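Local coordinates for Rab GDP-dissociation inhibitor (Saccharomyces cerevisiae, PDB 2BCG), which inhibits GDP dissociation from the Rab GTPase SEC4 and extracts GDP-bound YPT7 from vacuolar membranes, serving an essential role in the yeast secretory pathway, at residues Phe90-Gly95 / Ile219-Gln224; Lys113-Ser118 / Gly230-Leu235. All coordinates share one frame; numbering follows the deposited sequence.

Contact 1 of 2, residues Phe90-Gly95 / Ile219-Gln224. With GER (geran-8-yl geran), chain D.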
loop_
_atom_site.group_PDB
_atom_site.type_symbol
_atom_site.label_atom_id
_atom_site.label_comp_id
_atom_site.label_asym_id
_atom_site.label_seq_id
_atom_site.Cartn_x
_atom_site.Cartn_y
_atom_site.Cartn_z
ATOM N N PHE A 90 -3.798 4.898 -8.810
ATOM C CA PHE A 90 -4.660 5.517 -7.819
ATOM C C PHE A 90 -5.729 4.550 -7.291
ATOM O O PHE A 90 -5.966 3.487 -7.873
ATOM C CB PHE A 90 -5.323 6.741 -8.421
ATOM C CG PHE A 90 -4.340 7.857 -8.753
ATOM C CD1 PHE A 90 -4.247 8.387 -10.048
ATOM C CD2 PHE A 90 -3.514 8.386 -7.765
ATOM C CE1 PHE A 90 -3.346 9.438 -10.328
ATOM C CE2 PHE A 90 -2.604 9.416 -8.057
ATOM C CZ PHE A 90 -2.538 9.951 -9.340
ATOM N N LEU A 91 -6.397 4.923 -6.197
ATOM C CA LEU A 91 -7.568 4.145 -5.719
ATOM C C LEU A 91 -8.876 4.884 -6.078
ATOM O O LEU A 91 -9.019 6.045 -5.735
ATOM C CB LEU A 91 -7.530 4.013 -4.187
ATOM C CG LEU A 91 -6.533 2.999 -3.589
ATOM C CD1 LEU A 91 -5.105 3.565 -3.626
ATOM C CD2 LEU A 91 -6.926 2.610 -2.170
ATOM N N MET A 92 -9.813 4.214 -6.753
ATOM C CA MET A 92 -11.154 4.800 -6.854
ATOM C C MET A 92 -11.761 4.912 -5.447
ATOM O O MET A 92 -11.797 3.931 -4.678
ATOM C CB MET A 92 -12.076 3.934 -7.721
ATOM C CG MET A 92 -11.789 4.008 -9.190
ATOM S SD MET A 92 -12.416 5.577 -9.860
ATOM C CE MET A 92 -13.313 5.082 -11.314
ATOM N N ALA A 93 -12.260 6.094 -5.113
ATOM C CA ALA A 93 -12.788 6.336 -3.776
ATOM C C ALA A 93 -13.934 5.402 -3.368
ATOM O O ALA A 93 -14.067 5.134 -2.182
ATOM C CB ALA A 93 -13.193 7.781 -3.611
ATOM N N ASN A 94 -14.732 4.899 -4.323
ATOM C CA ASN A 94 -15.810 3.936 -3.995
ATOM C C ASN A 94 -15.518 2.566 -4.563
ATOM O O ASN A 94 -16.427 1.725 -4.743
ATOM C CB ASN A 94 -17.194 4.452 -4.471
ATOM C CG ASN A 94 -18.367 3.727 -3.789
ATOM O OD1 ASN A 94 -19.297 3.258 -4.462
ATOM N ND2 ASN A 94 -18.301 3.606 -2.462
ATOM N N GLY A 95 -14.239 2.325 -4.852
ATOM C CA GLY A 95 -13.826 1.051 -5.409
ATOM C C GLY A 95 -13.752 -0.099 -4.412
ATOM O O GLY A 95 -13.881 0.080 -3.200
ATOM N N ILE A 219 -18.904 3.787 -15.271
ATOM C CA ILE A 219 -19.361 5.159 -15.204
ATOM C C ILE A 219 -20.055 5.450 -13.876
ATOM O O ILE A 219 -19.808 6.472 -13.242
ATOM C CB ILE A 219 -20.299 5.479 -16.406
ATOM C CG1 ILE A 219 -19.521 5.331 -17.721
ATOM C CG2 ILE A 219 -20.920 6.879 -16.245
ATOM C CD1 ILE A 219 -20.427 5.145 -18.937
ATOM N N LEU A 220 -20.946 4.548 -13.448
ATOM C CA LEU A 220 -21.511 4.663 -12.112
ATOM C C LEU A 220 -20.439 4.709 -11.002
ATOM O O LEU A 220 -20.522 5.575 -10.116
ATOM C CB LEU A 220 -22.486 3.518 -11.855
ATOM C CG LEU A 220 -23.311 3.556 -10.571
ATOM C CD1 LEU A 220 -24.212 4.784 -10.453
ATOM C CD2 LEU A 220 -24.106 2.250 -10.540
ATOM N N LEU A 221 -19.458 3.799 -11.084
ATOM C CA LEU A 221 -18.307 3.771 -10.133
ATOM C C LEU A 221 -17.586 5.120 -10.115
ATOM O O LEU A 221 -17.267 5.639 -9.052
ATOM C CB LEU A 221 -17.327 2.643 -10.460
ATOM C CG LEU A 221 -16.041 2.572 -9.605
ATOM C CD1 LEU A 221 -16.346 2.406 -8.107
ATOM C CD2 LEU A 221 -15.104 1.511 -10.093
ATOM N N TYR A 222 -17.337 5.695 -11.290
ATOM C CA TYR A 222 -16.677 6.999 -11.354
ATOM C C TYR A 222 -17.499 8.073 -10.658
ATOM O O TYR A 222 -16.971 8.849 -9.846
ATOM C CB TYR A 222 -16.437 7.401 -12.817
ATOM C CG TYR A 222 -15.630 8.672 -13.008
ATOM C CD1 TYR A 222 -16.239 9.931 -12.868
ATOM C CD2 TYR A 222 -14.267 8.608 -13.340
ATOM C CE1 TYR A 222 -15.503 11.117 -13.041
ATOM C CE2 TYR A 222 -13.507 9.781 -13.519
ATOM C CZ TYR A 222 -14.140 11.029 -13.371
ATOM O OH TYR A 222 -13.392 12.183 -13.518
ATOM N N CYS A 223 -18.791 8.152 -10.996
ATOM C CA CYS A 223 -19.661 9.166 -10.407
ATOM C C CYS A 223 -19.809 8.981 -8.897
ATOM O O CYS A 223 -19.721 9.945 -8.145
ATOM C CB CYS A 223 -21.039 9.159 -11.068
ATOM S SG CYS A 223 -20.975 9.601 -12.820
ATOM N N GLN A 224 -19.991 7.739 -8.452
ATOM C CA GLN A 224 -20.037 7.475 -7.006
ATOM C C GLN A 224 -18.717 7.863 -6.317
ATOM O O GLN A 224 -18.715 8.390 -5.214
ATOM C CB GLN A 224 -20.346 6.008 -6.732
ATOM C CG GLN A 224 -21.740 5.560 -7.167
ATOM C CD GLN A 224 -21.889 4.062 -7.084
ATOM O OE1 GLN A 224 -20.904 3.318 -7.170
ATOM N NE2 GLN A 224 -23.131 3.600 -6.926
HETATM C C1 GER D . -24.466 9.210 -8.836
HETATM C C2 GER D . -24.188 10.466 -9.700
HETATM C C3 GER D . -24.326 10.529 -11.097
HETATM C C4 GER D . -24.776 9.325 -11.941
HETATM C C5 GER D . -23.994 11.847 -11.813
HETATM C C6 GER D . -25.235 12.616 -12.289
HETATM C C7 GER D . -24.902 13.916 -12.685
HETATM C C8 GER D . -25.619 14.805 -13.497
HETATM C C9 GER D . -26.985 14.418 -14.089
HETATM C C10 GER D . -25.034 16.203 -13.774
HETATM C C11 GER D . -24.443 16.361 -15.187
HETATM C C12 GER D . -24.266 17.711 -15.495
HETATM C C13 GER D . -23.789 18.300 -16.668
HETATM C C14 GER D . -23.351 17.476 -17.876
HETATM C C15 GER D . -23.695 19.823 -16.748
HETATM C C16 GER D . -24.956 20.409 -17.364
HETATM C C17 GER D . -24.770 21.743 -17.690
HETATM C C18 GER D . -25.365 22.425 -18.746
HETATM C C19 GER D . -26.342 21.696 -19.692
HETATM C C20 GER D . -25.039 23.918 -18.954
#

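Contact 2 of 2, residues Lys113-Ser118 / Gly230-Leu235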
loop_
_atom_site.group_PDB
_atom_site.type_symbol
_atom_site.label_atom_id
_atom_site.label_comp_id
_atom_site.label_asym_id
_atom_site.label_seq_id
_atom_site.Cartn_x
_atom_site.Cartn_y
_atom_site.Cartn_z
ATOM N N LYS A 113 -4.823 10.440 1.102
ATOM C CA LYS A 113 -5.247 11.803 0.747
ATOM C C LYS A 113 -5.955 11.766 -0.609
ATOM O O LYS A 113 -5.687 10.922 -1.442
ATOM C CB LYS A 113 -4.069 12.792 0.601
ATOM C CG LYS A 113 -3.296 13.109 1.812
ATOM C CD LYS A 113 -2.562 14.411 1.577
ATOM C CE LYS A 113 -2.156 14.983 2.919
ATOM N NZ LYS A 113 -0.941 15.831 2.783
ATOM N N GLN A 114 -6.858 12.715 -0.833
ATOM C CA GLN A 114 -7.480 12.859 -2.148
ATOM C C GLN A 114 -6.484 13.317 -3.192
ATOM O O GLN A 114 -5.635 14.169 -2.933
ATOM C CB GLN A 114 -8.583 13.906 -2.096
ATOM C CG GLN A 114 -9.746 13.504 -1.231
ATOM C CD GLN A 114 -10.863 14.532 -1.318
ATOM O OE1 GLN A 114 -11.076 15.332 -0.395
ATOM N NE2 GLN A 114 -11.548 14.543 -2.443
ATOM N N VAL A 115 -6.653 12.811 -4.398
ATOM C CA VAL A 115 -5.915 13.363 -5.552
ATOM C C VAL A 115 -6.689 14.618 -6.022
ATOM O O VAL A 115 -7.924 14.609 -6.058
ATOM C CB VAL A 115 -5.832 12.264 -6.649
ATOM C CG1 VAL A 115 -5.315 12.820 -7.980
ATOM C CG2 VAL A 115 -4.964 11.068 -6.152
ATOM N N SER A 116 -5.972 15.688 -6.354
ATOM C CA SER A 116 -6.633 17.003 -6.614
ATOM C C SER A 116 -7.562 17.056 -7.813
ATOM O O SER A 116 -8.550 17.836 -7.832
ATOM C CB SER A 116 -5.590 18.111 -6.753
ATOM O OG SER A 116 -4.676 18.028 -5.687
ATOM N N GLY A 117 -7.291 16.252 -8.814
ATOM C CA GLY A 117 -8.143 16.291 -10.005
ATOM C C GLY A 117 -7.686 15.331 -11.057
ATOM O O GLY A 117 -6.591 14.767 -10.940
ATOM N N SER A 118 -8.534 15.147 -12.076
ATOM C CA SER A 118 -8.210 14.355 -13.279
ATOM C C SER A 118 -8.358 15.331 -14.440
ATOM O O SER A 118 -9.376 16.038 -14.522
ATOM C CB SER A 118 -9.163 13.162 -13.432
ATOM O OG SER A 118 -8.938 12.455 -14.650
ATOM N N GLY A 230 -15.527 14.644 -3.400
ATOM C CA GLY A 230 -15.306 15.724 -4.356
ATOM C C GLY A 230 -13.934 15.627 -4.993
ATOM O O GLY A 230 -13.243 14.592 -4.863
ATOM N N LYS A 231 -13.584 16.693 -5.707
ATOM C CA LYS A 231 -12.256 16.954 -6.306
ATOM C C LYS A 231 -11.894 16.046 -7.463
ATOM O O LYS A 231 -11.466 16.520 -8.532
ATOM C CB LYS A 231 -11.127 16.900 -5.277
ATOM C CG LYS A 231 -11.216 17.869 -4.134
ATOM C CD LYS A 231 -9.879 17.896 -3.401
ATOM C CE LYS A 231 -9.979 18.645 -2.080
ATOM N NZ LYS A 231 -8.778 18.357 -1.229
ATOM N N SER A 232 -11.985 14.735 -7.223
ATOM C CA SER A 232 -11.636 13.747 -8.226
ATOM C C SER A 232 -12.172 12.401 -7.736
ATOM O O SER A 232 -12.581 12.258 -6.586
ATOM C CB SER A 232 -10.104 13.640 -8.397
ATOM O OG SER A 232 -9.573 12.835 -7.341
ATOM N N PRO A 233 -12.126 11.400 -8.606
ATOM C CA PRO A 233 -12.553 10.090 -8.107
ATOM C C PRO A 233 -11.510 9.311 -7.282
ATOM O O PRO A 233 -11.796 8.181 -6.878
ATOM C CB PRO A 233 -12.850 9.344 -9.393
ATOM C CG PRO A 233 -11.879 9.928 -10.373
ATOM C CD PRO A 233 -11.740 11.357 -10.027
ATOM N N TYR A 234 -10.338 9.903 -7.025
ATOM C CA TYR A 234 -9.185 9.114 -6.548
ATOM C C TYR A 234 -8.656 9.452 -5.189
ATOM O O TYR A 234 -8.609 10.633 -4.798
ATOM C CB TYR A 234 -8.006 9.295 -7.502
ATOM C CG TYR A 234 -8.284 8.967 -8.939
ATOM C CD1 TYR A 234 -8.721 7.695 -9.299
ATOM C CD2 TYR A 234 -7.997 9.878 -9.948
ATOM C CE1 TYR A 234 -8.966 7.369 -10.621
ATOM C CE2 TYR A 234 -8.229 9.562 -11.279
ATOM C CZ TYR A 234 -8.701 8.297 -11.622
ATOM O OH TYR A 234 -8.899 7.980 -12.953
ATOM N N LEU A 235 -8.151 8.408 -4.534
ATOM C CA LEU A 235 -7.309 8.537 -3.339
ATOM C C LEU A 235 -5.874 8.004 -3.611
ATOM O O LEU A 235 -5.675 7.250 -4.538
ATOM C CB LEU A 235 -7.923 7.734 -2.188
ATOM C CG LEU A 235 -9.394 7.979 -1.806
ATOM C CD1 LEU A 235 -9.844 7.018 -0.705
ATOM C CD2 LEU A 235 -9.577 9.452 -1.389
HETATM O O HOH W 1 -10.926 12.271 -4.092
HETATM O O HOH W 2 -6.572 17.208 -3.157
HETATM O O HOH W 3 -11.238 16.143 -11.742
#

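Contact 1 of 2, residues Phe90-Gly95 / Ile219-Gln224
Asn94 and Leu221 touch across this interface and also share a polar partner, the hydroxyl OG of Ser225, which accepts a hydrogen bond from Asn94 N and donates one to Leu221 O. The hydroxyl thus ties the loop backbone to the helix while using a carbonyl of its own preceding turn. Beside this clasp the packing of Leu221, Met92 and Tyr222 is largely apolar. Leu221 holds CG anti to its backbone N (chi1 176°), which brings one methyl, CD1, against the loop backbone, 3.4 Å from Asn94 O and 3.9 Å from Gly95 N. From the loop side, Met92 folds back at chi2 and chi3, and its CE tip comes between two helix residues: it lies 4.1 Å from Leu221 CG and 3.9 Å from Tyr222 CA, approaching the tyrosine ring obliquely. An alanine at Leu221 would lose the methyl resting on the Asn94–Gly95 peptide and is likely to leave the Met92 tip less restrained along the helix. Farther along, the Asn94 and Gln224 amide groups lie close with planes 86° apart, almost perpendicular rather than stacked. Cys223, on the same helix, serves a different partner: its CB sits 3.6 Å from C3 of a bound geranylgeranyl group. Gly95 N bonds to Met92 O at 2.9 Å, closing a beta turn that the backbone angles of Ala93 and Asn94 make type I. It delivers Gly95 to the N-cap of helix 96-104: a strand-turn-helix junction packed on helix 212-229, which also helps to line the prenyl pocket.

Contact 2 of 2, residues Lys113-Ser118 / Gly230-Leu235
The ring of Tyr234 has Pro233 CG above the centre of one face, 3.6 Å from its plane, while Val115 CG1 and Ser118 CB come to it obliquely from the partner segment. Its hydroxyl and that of Ser118 both bond to Gln331, and the ring also meets that of Phe90. The setting is a small antiparallel sheet in which strand 234-237 runs between strands 91-92 and 112-114. Gln114 and Leu235 form a non-hydrogen-bonded pair, their side chains diverging, and just beyond it Val115 N donates to Tyr234 O at 3.0 Å, almost straight at 177° though from above the carbonyl plane. Past this bond the regular pairing gives way, and side chains and water take over. Ser232 OG, turned between its backbone N and carbonyl carbon (chi1 80°), donates to Val115 O at 2.7 Å and accepts from Tyr234 N at 3.0 Å. The second bond makes an ST turn; together the two let the hydroxyl relay from Tyr234 N to Val115 O, standing in for a direct backbone bond between the two segments. The side chains of Gln114 and Lys231 cross at about a right angle, and the lysine methylenes pass close to the amide. Gln114 NE2 donates to water 1 at 2.9 Å, and this water is also bound to Ser232 O and Tyr234 O, linking the glutamine amide to the backbone of the partner segment. Strand 112-114 belongs to a region that interacts with YPT1, and here Lys113, Gln114 and Leu235 pack on side chains of another protein chain. At the end of Lys231, water 2 accepts from NZ at 3.1 Å and donates to Gln114 O at 3.2 Å.

Contacts 1 and 2 meet in one three-stranded sheet, where strand 91-92 of contact 1 pairs with strand 234-237, which begins in contact 2; their centres are 10 Å apart. Residues 90-95 pair with residues 230-235 through two probable backbone hydrogen bonds, Ala93 N to Pro233 O and Leu235 N to Leu91 O, each 2.8 Å. Side chains add to the seam, with Phe90 CD2 3.4 Å from Val115 CG2 and Tyr222 CE2 3.5 Å from Pro233 CG. Helix 212-229 is followed, after the short loop 230-233, by strand 234-237, so the chain joins the prenyl pocket, reached by Tyr222 and Cys223 of contact 1, to the YPT1-binding side of contact 2.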